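Local coordinates for protein glutathione transferase lambda1 (PDB 4PQH) that is a monomeric plant glutathione transferase of the Lambda class, with thiol-transferase activity, that probably uses glutathione in detoxification, at residues 161-165 with 204-208. Sequence-based numbering, arbitrary orientation.
Sequences GPFFL and WIEEM
The indole of Trp204 lies between two consecutive phenylalanines of the loop, Phe163 and Phe164, and the three interlocked, largely buried rings form an aromatic cluster, the tightly packed part of the contact. Phe163 turns its edge toward the indole face in an offset edge-to-face pair, planes at 79° and CD1 3.9 Å from Trp204 CD1. Phe164 meets the indole obliquely, its CE2 3.7 Å from Trp204 NE1. With CG anti to the backbone N (chi1 -177°), Trp204 carries its indole toward the loop, and NE1 donates to Asp172 OD1 on helix 170-190, which also accepts from Phe164 N. In one of its two conformers Met208 adds an oblique Met-aromatic contact, SD 3.6 Å from Phe163 CE1. A leucine in place of Trp204 would probably deprive Asp172 of the indole N-H and open a gap between the phenylalanines. On the solvent side only aliphatic atoms of Glu207 touch the loop, CB against Phe163 CZ (3.8 Å) and CG against Pro162 CG (3.9 Å), while its carboxylate pairs with Lys210. No hydrogen bond links the two segments directly. Within the all-helical C-terminal domain, the contact packs helix 199-208 against the loop between helices 144-154 and 170-190; Ile179 of the latter also touches the indole.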
ATOM      1  N   GLY A 161      12.058  -8.789 -15.229  1.00 13.77           N
ATOM      2  CA  GLY A 161      10.765  -8.139 -15.297  1.00 13.18           C
ATOM      3  C   GLY A 161      10.928  -6.671 -14.955  1.00 12.55           C
ATOM      4  O   GLY A 161      12.019  -6.247 -14.597  1.00 13.24           O
ATOM      5  N   PRO A 162       9.848  -5.885 -15.089  1.00 11.39           N
ATOM      6  CA  PRO A 162       9.924  -4.430 -14.918  1.00 10.39           C
ATOM      7  C   PRO A 162       9.731  -3.969 -13.478  1.00  9.74           C
ATOM      8  O   PRO A 162       9.761  -2.762 -13.207  1.00 11.11           O
ATOM      9  CB  PRO A 162       8.773  -3.933 -15.797  1.00 11.27           C
ATOM     10  CG  PRO A 162       7.748  -5.015 -15.704  1.00 12.53           C
ATOM     11  CD  PRO A 162       8.523  -6.312 -15.578  1.00 11.54           C
ATOM     12  N   PHE A 163       9.546  -4.916 -12.568  1.00  9.59           N
ATOM     13  CA  PHE A 163       9.218  -4.592 -11.178  1.00  9.70           C
ATOM     14  C   PHE A 163      10.438  -4.737 -10.287  1.00  9.96           C
ATOM     15  O   PHE A 163      11.504  -5.112 -10.752  1.00 10.66           O
ATOM     16  CB  PHE A 163       8.058  -5.478 -10.720  1.00  9.48           C
ATOM     17  CG  PHE A 163       6.788  -5.212 -11.473  1.00 10.85           C
ATOM     18  CD1 PHE A 163       6.100  -4.021 -11.306  1.00 10.94           C
ATOM     19  CD2 PHE A 163       6.294  -6.132 -12.375  1.00 12.34           C
ATOM     20  CE1 PHE A 163       4.930  -3.781 -12.011  1.00 12.32           C
ATOM     21  CE2 PHE A 163       5.127  -5.889 -13.067  1.00 14.25           C
ATOM     22  CZ  PHE A 163       4.454  -4.715 -12.896  1.00 13.32           C
ATOM     23  N   PHE A 164      10.309  -4.384  -9.010  1.00 10.57           N
ATOM     24  CA  PHE A 164      11.476  -4.372  -8.130  1.00 11.18           C
ATOM     25  C   PHE A 164      12.221  -5.698  -8.043  1.00 11.06           C
ATOM     26  O   PHE A 164      13.451  -5.719  -8.035  1.00 11.40           O
ATOM     27  CB  PHE A 164      11.117  -3.891  -6.721  1.00 11.96           C
ATOM     28  CG  PHE A 164      10.876  -2.411  -6.624  1.00 11.70           C
ATOM     29  CD1 PHE A 164      11.928  -1.517  -6.730  1.00 12.47           C
ATOM     30  CD2 PHE A 164       9.598  -1.923  -6.423  1.00 11.46           C
ATOM     31  CE1 PHE A 164      11.705  -0.150  -6.637  1.00 12.29           C
ATOM     32  CE2 PHE A 164       9.367  -0.558  -6.317  1.00 12.59           C
ATOM     33  CZ  PHE A 164      10.425   0.326  -6.429  1.00 13.60           C
ATOM     34  N   LEU A 165      11.479  -6.804  -7.996  1.00 10.61           N
ATOM     35  CA  LEU A 165      12.100  -8.124  -7.948  1.00 10.31           C
ATOM     36  C   LEU A 165      11.994  -8.825  -9.294  1.00 11.98           C
ATOM     37  O   LEU A 165      11.986 -10.048  -9.363  1.00 13.46           O
ATOM     38  CB  LEU A 165      11.458  -8.976  -6.856  1.00 10.05           C
ATOM     39  CG  LEU A 165      11.374  -8.284  -5.493  1.00 11.62           C
ATOM     40  CD1 LEU A 165      10.753  -9.255  -4.512  1.00 12.64           C
ATOM     41  CD2 LEU A 165      12.745  -7.801  -5.017  1.00 12.94           C
ATOM     42  N   TRP A 204       8.182   1.451 -14.686  1.00  9.20           N
ATOM     43  CA  TRP A 204       7.525   0.861 -13.523  1.00  8.76           C
ATOM     44  C   TRP A 204       6.143   1.483 -13.329  1.00 10.98           C
ATOM     45  O   TRP A 204       5.159   0.784 -13.100  1.00 10.89           O
ATOM     46  CB  TRP A 204       8.387   1.069 -12.275  1.00  8.99           C
ATOM     47  CG  TRP A 204       7.832   0.441 -11.030  1.00  9.78           C
ATOM     48  CD1 TRP A 204       8.109  -0.803 -10.546  1.00  9.49           C
ATOM     49  CD2 TRP A 204       6.926   1.043 -10.095  1.00 10.44           C
ATOM     50  NE1 TRP A 204       7.419  -1.026  -9.379  1.00 10.30           N
ATOM     51  CE2 TRP A 204       6.694   0.097  -9.073  1.00 10.00           C
ATOM     52  CE3 TRP A 204       6.287   2.287 -10.027  1.00 11.19           C
ATOM     53  CZ2 TRP A 204       5.840   0.356  -8.000  1.00 10.58           C
ATOM     54  CZ3 TRP A 204       5.448   2.542  -8.956  1.00 11.55           C
ATOM     55  CH2 TRP A 204       5.234   1.584  -7.958  1.00 11.56           C
ATOM     56  N   ILE A 205       6.065   2.807 -13.434  1.00 10.21           N
ATOM     57  CA  ILE A 205       4.792   3.486 -13.283  1.00 10.22           C
ATOM     58  C   ILE A 205       3.816   3.041 -14.375  1.00 11.69           C
ATOM     59  O   ILE A 205       2.644   2.749 -14.096  1.00 12.34           O
ATOM     60  CB  ILE A 205       4.985   5.016 -13.259  1.00  9.90           C
ATOM     61  CG1 ILE A 205       5.760   5.436 -12.004  1.00 10.74           C
ATOM     62  CG2 ILE A 205       3.631   5.726 -13.314  1.00 13.18           C
ATOM     63  CD1 ILE A 205       6.236   6.864 -12.069  1.00 11.69           C
ATOM     64  N   GLU A 206       4.306   2.959 -15.612  1.00 11.14           N
ATOM     65  CA  GLU A 206       3.457   2.502 -16.706  0.54 12.49           C
ATOM     66  C   GLU A 206       2.953   1.074 -16.482  1.00 12.00           C
ATOM     67  O   GLU A 206       1.782   0.780 -16.738  1.00 12.41           O
ATOM     68  CB  GLU A 206       4.162   2.614 -18.062  0.54 14.58           C
ATOM     69  CG  GLU A 206       3.283   2.177 -19.223  0.54 18.96           C
ATOM     70  CD  GLU A 206       3.891   2.474 -20.575  0.54 24.14           C
ATOM     71  OE1 GLU A 206       5.132   2.568 -20.668  0.54 26.37           O
ATOM     72  OE2 GLU A 206       3.119   2.613 -21.547  0.54 26.27           O
ATOM     73  N   GLU A 207       3.823   0.200 -15.988  1.00 10.96           N
ATOM     74  CA  GLU A 207       3.432  -1.182 -15.768  1.00  9.19           C
ATOM     75  C   GLU A 207       2.473  -1.338 -14.585  1.00 10.32           C
ATOM     76  O   GLU A 207       1.537  -2.139 -14.641  1.00 11.99           O
ATOM     77  CB  GLU A 207       4.675  -2.049 -15.617  1.00 11.05           C
ATOM     78  CG  GLU A 207       5.499  -2.133 -16.922  1.00 11.30           C
ATOM     79  CD  GLU A 207       4.669  -2.583 -18.122  1.00 11.51           C
ATOM     80  OE1 GLU A 207       3.964  -3.616 -18.012  1.00 12.52           O
ATOM     81  OE2 GLU A 207       4.707  -1.891 -19.167  1.00 12.16           O
ATOM     82  N   MET A 208       2.699  -0.573 -13.523  0.57  9.23           N
ATOM     83  CA  MET A 208       1.776  -0.583 -12.393  0.57 10.56           C
ATOM     84  C   MET A 208       0.395  -0.145 -12.830  0.57 11.69           C
ATOM     85  O   MET A 208      -0.615  -0.723 -12.421  0.57 12.14           O
ATOM     86  CB  MET A 208       2.266   0.348 -11.290  0.57 10.63           C
ATOM     87  CG  MET A 208       3.378  -0.242 -10.466  0.57  9.24           C
ATOM     88  SD  MET A 208       2.935  -1.820  -9.701  0.57 11.32           S
ATOM     89  CE  MET A 208       1.414  -1.409  -8.842  0.57 13.81           C
TER